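Local coordinates for protein probable 2-hydroxyhepta-2,4-diene-1,7-dioate isomerase (Thermus thermophilus, PDB 2DFU) that probably acts as a metal-dependent isomerase of the fumarylacetoacetate hydrolase family, perhaps with acetylpyruvate hydrolase activity as well, at residues T183-Y188 against L242-E247; V142-T147 against L252-G257; N179-W184 against I203-E208. All coordinates share one frame; numbering follows the deposited sequence.

Contact 1 (T183-Y188 against L242-E247)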
# COMPACT_ATOMS: atom_id res chain seq x y z
N THR A 183 21.62 12.11 13.70
CA THR A 183 20.83 11.81 14.88
C THR A 183 21.01 10.35 15.29
O THR A 183 21.60 9.56 14.55
CB THR A 183 19.32 12.12 14.65
OG1 THR A 183 18.63 12.09 15.91
CG2 THR A 183 18.70 11.09 13.71
N TRP A 184 20.52 10.00 16.47
CA TRP A 184 20.64 8.64 16.96
C TRP A 184 19.29 7.94 17.13
O TRP A 184 18.29 8.56 17.49
CB TRP A 184 21.36 8.61 18.32
CG TRP A 184 22.79 9.01 18.26
CD1 TRP A 184 23.29 10.28 18.17
CD2 TRP A 184 23.93 8.13 18.25
NE1 TRP A 184 24.66 10.24 18.11
CE2 TRP A 184 25.08 8.94 18.16
CE3 TRP A 184 24.08 6.74 18.32
CZ2 TRP A 184 26.38 8.41 18.13
CZ3 TRP A 184 25.37 6.21 18.30
CH2 TRP A 184 26.50 7.04 18.20
N VAL A 185 19.30 6.64 16.86
CA VAL A 185 18.11 5.82 17.00
C VAL A 185 18.43 4.78 18.08
O VAL A 185 19.35 3.99 17.92
CB VAL A 185 17.78 5.08 15.68
CG1 VAL A 185 16.62 4.14 15.88
CG2 VAL A 185 17.46 6.09 14.57
N ARG A 186 17.68 4.80 19.17
CA ARG A 186 17.89 3.86 20.26
C ARG A 186 16.61 3.11 20.62
O ARG A 186 15.55 3.72 20.80
CB ARG A 186 18.44 4.59 21.49
CG ARG A 186 19.77 5.30 21.25
CD ARG A 186 20.32 5.88 22.55
NE ARG A 186 21.65 6.47 22.38
CZ ARG A 186 21.87 7.72 21.99
NH1 ARG A 186 20.86 8.53 21.71
NH2 ARG A 186 23.12 8.17 21.87
N THR A 187 16.71 1.79 20.72
CA THR A 187 15.57 0.94 21.05
C THR A 187 15.77 0.30 22.42
O THR A 187 16.83 -0.24 22.71
CB THR A 187 15.40 -0.19 20.02
OG1 THR A 187 15.20 0.36 18.71
CG2 THR A 187 14.22 -1.07 20.38
N TYR A 188 14.74 0.37 23.25
CA TYR A 188 14.78 -0.22 24.58
C TYR A 188 13.64 -1.22 24.73
O TYR A 188 12.51 -0.95 24.34
CB TYR A 188 14.63 0.86 25.67
CG TYR A 188 15.69 1.94 25.63
CD1 TYR A 188 15.57 3.03 24.78
CD2 TYR A 188 16.82 1.86 26.45
CE1 TYR A 188 16.54 4.03 24.73
CE2 TYR A 188 17.80 2.85 26.41
CZ TYR A 188 17.66 3.92 25.55
OH TYR A 188 18.63 4.89 25.50
N LEU A 242 8.15 -1.63 24.61
CA LEU A 242 9.12 -1.10 23.66
C LEU A 242 9.15 0.43 23.63
O LEU A 242 8.14 1.13 23.66
CB LEU A 242 8.81 -1.62 22.27
CG LEU A 242 9.21 -3.07 22.06
CD1 LEU A 242 8.11 -4.03 22.50
CD2 LEU A 242 9.47 -3.40 20.60
N GLU A 243 10.38 0.92 23.57
CA GLU A 243 10.61 2.35 23.49
C GLU A 243 11.67 2.64 22.44
O GLU A 243 12.79 2.15 22.51
CB GLU A 243 11.15 2.74 24.87
CG GLU A 243 11.23 4.23 25.13
CD GLU A 243 11.68 4.43 26.57
OE1 GLU A 243 12.35 5.42 26.85
OE2 GLU A 243 11.41 3.56 27.40
N VAL A 244 11.29 3.42 21.41
CA VAL A 244 12.32 3.83 20.46
C VAL A 244 12.55 5.33 20.52
O VAL A 244 11.67 6.13 20.22
CB VAL A 244 11.90 3.43 19.05
CG1 VAL A 244 13.01 3.78 18.05
CG2 VAL A 244 11.63 1.94 18.98
N ALA A 245 13.73 5.76 20.95
CA ALA A 245 14.01 7.18 21.08
C ALA A 245 14.91 7.66 19.96
O ALA A 245 15.95 7.06 19.67
CB ALA A 245 14.66 7.45 22.43
N VAL A 246 14.48 8.74 19.31
CA VAL A 246 15.24 9.34 18.22
C VAL A 246 15.50 10.77 18.64
O VAL A 246 14.57 11.54 18.87
CB VAL A 246 14.44 9.32 16.90
CG1 VAL A 246 15.19 10.08 15.81
CG2 VAL A 246 14.21 7.88 16.46
N GLU A 247 16.78 11.12 18.76
CA GLU A 247 17.16 12.46 19.18
C GLU A 247 16.59 13.52 18.26
O GLU A 247 16.64 13.40 17.04
CB GLU A 247 18.68 12.58 19.26
CG GLU A 247 19.27 12.03 20.55
CD GLU A 247 20.79 12.11 20.60
OE1 GLU A 247 21.35 13.14 20.16
OE2 GLU A 247 21.43 11.15 21.07
O HOH W 1 18.12 8.56 21.04

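Contact 2 (V142-T147 against L252-G257)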
# COMPACT_ATOMS: atom_id res chain seq x y z
N VAL A 142 9.12 8.40 14.37
CA VAL A 142 9.75 7.14 14.75
C VAL A 142 8.84 5.96 14.44
O VAL A 142 7.62 6.11 14.40
CB VAL A 142 10.08 7.13 16.26
CG1 VAL A 142 10.98 5.97 16.60
CG2 VAL A 142 10.73 8.46 16.65
N ALA A 143 9.43 4.79 14.23
CA ALA A 143 8.64 3.61 13.94
C ALA A 143 9.30 2.35 14.46
O ALA A 143 10.48 2.33 14.79
CB ALA A 143 8.45 3.46 12.44
N VAL A 144 8.49 1.30 14.57
CA VAL A 144 8.98 0.00 14.96
C VAL A 144 8.51 -0.89 13.81
O VAL A 144 7.30 -1.05 13.61
CB VAL A 144 8.36 -0.52 16.26
CG1 VAL A 144 8.73 -1.97 16.45
CG2 VAL A 144 8.84 0.30 17.44
N ASP A 145 9.44 -1.42 13.05
CA ASP A 145 9.10 -2.30 11.94
C ASP A 145 8.96 -3.71 12.50
O ASP A 145 9.94 -4.45 12.60
CB ASP A 145 10.21 -2.21 10.87
CG ASP A 145 10.04 -3.23 9.75
OD1 ASP A 145 9.00 -3.92 9.69
OD2 ASP A 145 10.96 -3.34 8.91
N ILE A 146 7.75 -4.08 12.90
CA ILE A 146 7.49 -5.41 13.44
C ILE A 146 7.69 -6.44 12.33
O ILE A 146 7.15 -6.30 11.23
CB ILE A 146 6.06 -5.52 13.99
CG1 ILE A 146 5.87 -4.53 15.15
CG2 ILE A 146 5.79 -6.95 14.46
CD1 ILE A 146 6.64 -4.89 16.41
N THR A 147 8.46 -7.49 12.62
CA THR A 147 8.77 -8.52 11.64
C THR A 147 8.56 -9.97 12.09
O THR A 147 9.04 -10.38 13.15
CB THR A 147 10.26 -8.40 11.19
OG1 THR A 147 10.52 -7.06 10.74
CG2 THR A 147 10.57 -9.38 10.10
N LEU A 252 8.95 6.86 20.69
CA LEU A 252 7.81 6.04 20.34
C LEU A 252 7.62 4.95 21.39
O LEU A 252 8.54 4.17 21.66
CB LEU A 252 8.02 5.40 18.97
CG LEU A 252 7.04 4.30 18.54
CD1 LEU A 252 5.60 4.83 18.54
CD2 LEU A 252 7.44 3.81 17.15
N PHE A 253 6.44 4.89 21.98
CA PHE A 253 6.12 3.89 22.98
C PHE A 253 5.12 2.89 22.39
O PHE A 253 4.09 3.28 21.83
CB PHE A 253 5.49 4.54 24.21
CG PHE A 253 6.41 5.47 24.95
CD1 PHE A 253 7.33 4.96 25.87
CD2 PHE A 253 6.34 6.84 24.75
CE1 PHE A 253 8.16 5.82 26.59
CE2 PHE A 253 7.17 7.71 25.46
CZ PHE A 253 8.08 7.19 26.38
N THR A 254 5.42 1.61 22.52
CA THR A 254 4.51 0.58 22.02
C THR A 254 4.69 -0.67 22.86
O THR A 254 5.58 -0.74 23.71
CB THR A 254 4.77 0.27 20.53
OG1 THR A 254 3.74 -0.60 20.05
CG2 THR A 254 6.10 -0.42 20.35
N LEU A 255 3.84 -1.67 22.64
CA LEU A 255 3.94 -2.90 23.40
C LEU A 255 3.31 -4.09 22.69
O LEU A 255 2.44 -3.93 21.82
CB LEU A 255 3.30 -2.72 24.78
CG LEU A 255 1.81 -2.40 24.88
CD1 LEU A 255 0.99 -3.62 24.49
CD2 LEU A 255 1.48 -2.01 26.30
N ILE A 256 3.76 -5.28 23.06
CA ILE A 256 3.26 -6.49 22.46
C ILE A 256 2.13 -7.07 23.30
O ILE A 256 2.24 -7.20 24.52
CB ILE A 256 4.37 -7.54 22.35
CG1 ILE A 256 5.61 -6.90 21.73
CG2 ILE A 256 3.89 -8.70 21.48
CD1 ILE A 256 5.37 -6.28 20.35
N GLY A 257 1.03 -7.39 22.63
CA GLY A 257 -0.11 -7.96 23.32
C GLY A 257 0.01 -9.47 23.45
O GLY A 257 1.02 -10.04 23.04

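Contact 3 (N179-W184 against I203-E208)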
# COMPACT_ATOMS: atom_id res chain seq x y z
N ASN A 179 18.18 17.30 10.89
CA ASN A 179 19.18 16.80 9.95
C ASN A 179 19.25 15.29 10.05
O ASN A 179 19.80 14.72 10.98
CB ASN A 179 20.56 17.39 10.26
CG ASN A 179 21.61 16.86 9.29
OD1 ASN A 179 21.35 16.00 8.45
ND2 ASN A 179 22.84 17.39 9.42
N PRO A 180 18.58 14.66 9.07
CA PRO A 180 18.29 13.23 9.09
C PRO A 180 19.54 12.37 9.24
O PRO A 180 19.52 11.25 9.73
CB PRO A 180 17.57 12.89 7.80
CG PRO A 180 17.77 14.06 6.84
CD PRO A 180 18.03 15.26 7.87
N GLN A 181 20.67 12.90 8.77
CA GLN A 181 21.91 12.13 8.82
C GLN A 181 22.75 12.45 10.04
O GLN A 181 23.91 12.04 10.13
CB GLN A 181 22.73 12.36 7.54
CG GLN A 181 21.92 12.20 6.27
CD GLN A 181 21.10 10.91 6.24
OE1 GLN A 181 20.01 10.88 5.69
NE2 GLN A 181 21.64 9.85 6.83
N ASP A 182 22.19 13.19 10.99
CA ASP A 182 22.92 13.52 12.20
C ASP A 182 22.09 13.33 13.47
O ASP A 182 21.87 14.28 14.22
CB ASP A 182 23.45 14.96 12.13
CG ASP A 182 24.46 15.27 13.23
OD1 ASP A 182 25.27 14.37 13.57
OD2 ASP A 182 24.45 16.41 13.75
N THR A 183 21.62 12.11 13.70
CA THR A 183 20.83 11.81 14.88
C THR A 183 21.01 10.35 15.29
O THR A 183 21.60 9.56 14.55
CB THR A 183 19.32 12.12 14.65
OG1 THR A 183 18.63 12.09 15.91
CG2 THR A 183 18.70 11.09 13.71
N TRP A 184 20.52 10.00 16.47
CA TRP A 184 20.64 8.64 16.96
C TRP A 184 19.29 7.94 17.13
O TRP A 184 18.29 8.56 17.49
CB TRP A 184 21.36 8.61 18.32
CG TRP A 184 22.79 9.01 18.26
CD1 TRP A 184 23.29 10.28 18.17
CD2 TRP A 184 23.93 8.13 18.25
NE1 TRP A 184 24.66 10.24 18.11
CE2 TRP A 184 25.08 8.94 18.16
CE3 TRP A 184 24.08 6.74 18.32
CZ2 TRP A 184 26.38 8.41 18.13
CZ3 TRP A 184 25.37 6.21 18.30
CH2 TRP A 184 26.50 7.04 18.20
N ILE A 203 23.92 3.52 4.99
CA ILE A 203 24.53 3.16 3.71
C ILE A 203 23.94 4.11 2.67
O ILE A 203 24.66 4.65 1.83
CB ILE A 203 24.20 1.71 3.35
CG1 ILE A 203 24.80 0.78 4.41
CG2 ILE A 203 24.70 1.38 1.95
CD1 ILE A 203 24.45 -0.68 4.24
N PHE A 204 22.63 4.30 2.75
CA PHE A 204 21.92 5.20 1.84
C PHE A 204 21.29 6.28 2.70
O PHE A 204 20.59 5.98 3.67
CB PHE A 204 20.82 4.45 1.09
CG PHE A 204 21.31 3.26 0.33
CD1 PHE A 204 22.08 3.43 -0.82
CD2 PHE A 204 21.03 1.97 0.77
CE1 PHE A 204 22.57 2.34 -1.51
CE2 PHE A 204 21.52 0.86 0.08
CZ PHE A 204 22.29 1.04 -1.06
N SER A 205 21.55 7.53 2.35
CA SER A 205 20.99 8.64 3.10
C SER A 205 19.48 8.72 2.83
O SER A 205 18.96 8.12 1.88
CB SER A 205 21.64 9.96 2.68
OG SER A 205 21.18 10.36 1.40
N VAL A 206 18.78 9.47 3.66
CA VAL A 206 17.35 9.65 3.49
C VAL A 206 17.08 10.28 2.12
O VAL A 206 16.18 9.85 1.40
CB VAL A 206 16.77 10.56 4.60
CG1 VAL A 206 15.31 10.90 4.29
CG2 VAL A 206 16.90 9.86 5.94
N ALA A 207 17.88 11.28 1.77
CA ALA A 207 17.72 11.96 0.50
C ALA A 207 17.90 11.00 -0.68
O ALA A 207 17.18 11.09 -1.67
CB ALA A 207 18.72 13.11 0.40
N GLU A 208 18.85 10.08 -0.55
CA GLU A 208 19.11 9.10 -1.61
C GLU A 208 17.99 8.07 -1.71
O GLU A 208 17.62 7.64 -2.80
CB GLU A 208 20.44 8.38 -1.35
CG GLU A 208 21.64 9.32 -1.31
CD GLU A 208 22.96 8.60 -1.06
OE1 GLU A 208 23.04 7.81 -0.09
OE2 GLU A 208 23.91 8.84 -1.82
O HOH W 2 19.31 12.57 3.69

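Contact 1 (T183-Y188 against L242-E247)
A245 O is held twice, by R186 N across the strands at 2.9 Å and by a water that donates to it at 3.0 Å, an arrangement built on regular antiparallel β pairing. R186 with A245 and Y188 with E243 form the hydrogen-bonded pairs; the alternating non-hydrogen-bonded pairs, V185 with V246 and T187 with V244, carry their side chains on the opposite face, where V185 CG2 and V246 CG2 pack 4.2 Å apart. The same water accepts from R186 NH1, which also makes a salt bridge to E247 OE2 at 2.8 Å, nearly straight (173°). The bond uses the anti lone pair of OE2, and guanidinium and carboxylate are almost coplanar. With CG beside its backbone N (chi1 -60°) and the chain extended to NE, R186 reaches back along its own strand until NH2 lies 3.6 Å above the plane of the W184 ring, toward its rim. Its NE turns to E196 on the next strand. A leucine here would probably leave the E247 carboxylate without its cationic mate and the water without its donor. Beyond the last strand pair, T183 OG1 donates to E247 O at 2.6 Å.

Contact 2 (V142-T147 against L252-G257)
V142 meets L252 flank to flank: the two side chains pass in opposite directions, with V142 CB 3.8 Å from L252 CB and V142 CG1 equally near that carbon. The short segments run within 19° of parallel, and their axes come no closer than 7.6 Å, too far for backbone pairing, so side chains make the contact. The packing is consistent with the mixed β-sandwich roll of the fumarylacetoacetate hydrolase family. At A143 the methyl points away, so the backbone itself is the surface: L252 CD2 comes to 3.4 Å from A143 CA, a position reached with L252 CG anti to its nitrogen (chi1 169°). V144 turns inward again, and its CG2 touches both L252 CD2, at 3.8 Å, and T254 CG2, met tip to tip at 4.1 Å. D145 makes no contact with 252-257; its buried carboxylate forms salt bridges to K81 and K162 beside E114 and E116, an acidic cluster like the one that holds the metal in relatives. I146 then closes the row, its CD1 4.4 Å from I256 CD1, while T147 OG1 donates back to D145 O from well above the carbonyl plane. Around this core, strand 168-175 covers I146 and T254 through P169, strand 102-104 reaches I256 through V102 and Y104, and W96 of helix 95-98 meets F253 edge-to-face behind the opposing strand.

Contact 3 (N179-W184 against I203-E208)
Q181 OE1 accepts the backbone N-H of V206 at 2.8 Å, almost straight at 174°, although the donor is tilted 35° from the plane of the amide carbonyl. It illustrates how a side chain from a distant turn can serve the start of a helix, where backbone N-H groups lack carbonyl partners. A water extends the grip: it donates to Q181 OE1 and accepts from A207 N, both at 2.7 Å. Residues of the helix start complete the capping. At the N-cap, S205 OG accepts from E208 N at 3.1 Å, and S205 N donates to E208 OE1 at 2.9 Å, a capping box. On the other segment, N179 OD1 accepts from Q181 N in an Asx turn within a type I β turn, and Q181, bent at chi2 (-49°), folds its amide toward the helix. Apolar contact comes from P180, whose CB lies 3.6 Å from V206 CG2; that same methyl lies against Q181 OE1, flanking the polar bond with carbon. The turn belongs to the loop between strands 168-175 and 184-189, where T199, just past strand 192-198, bonds to P180 O and T183 N, while N56 meets F204 N ahead of helix 206-214.

Contact 1 and contact 2 belong to one packed unit, with centres about 11 Å apart. Strands 241-246 and 250-259 are neighbours in the same sheet, probably hydrogen-bonded through V244 O and L252 N at 2.9 Å, and V244 CG1 of contact 1 presses on V142 CG1 of contact 2 at 3.3 Å. Strand 137-148 thus packs against both. Contact 3 shares T183 and W184 with contact 1, its centre about 15 Å away, so one stretch of chain passes from helix capping into strand pairing. Contact 2 and contact 3 lie about 21 Å apart between centres and do not touch. D145, within segment 142-147, lies beside E114 and E116 in a cluster consistent with the metal site of relatives.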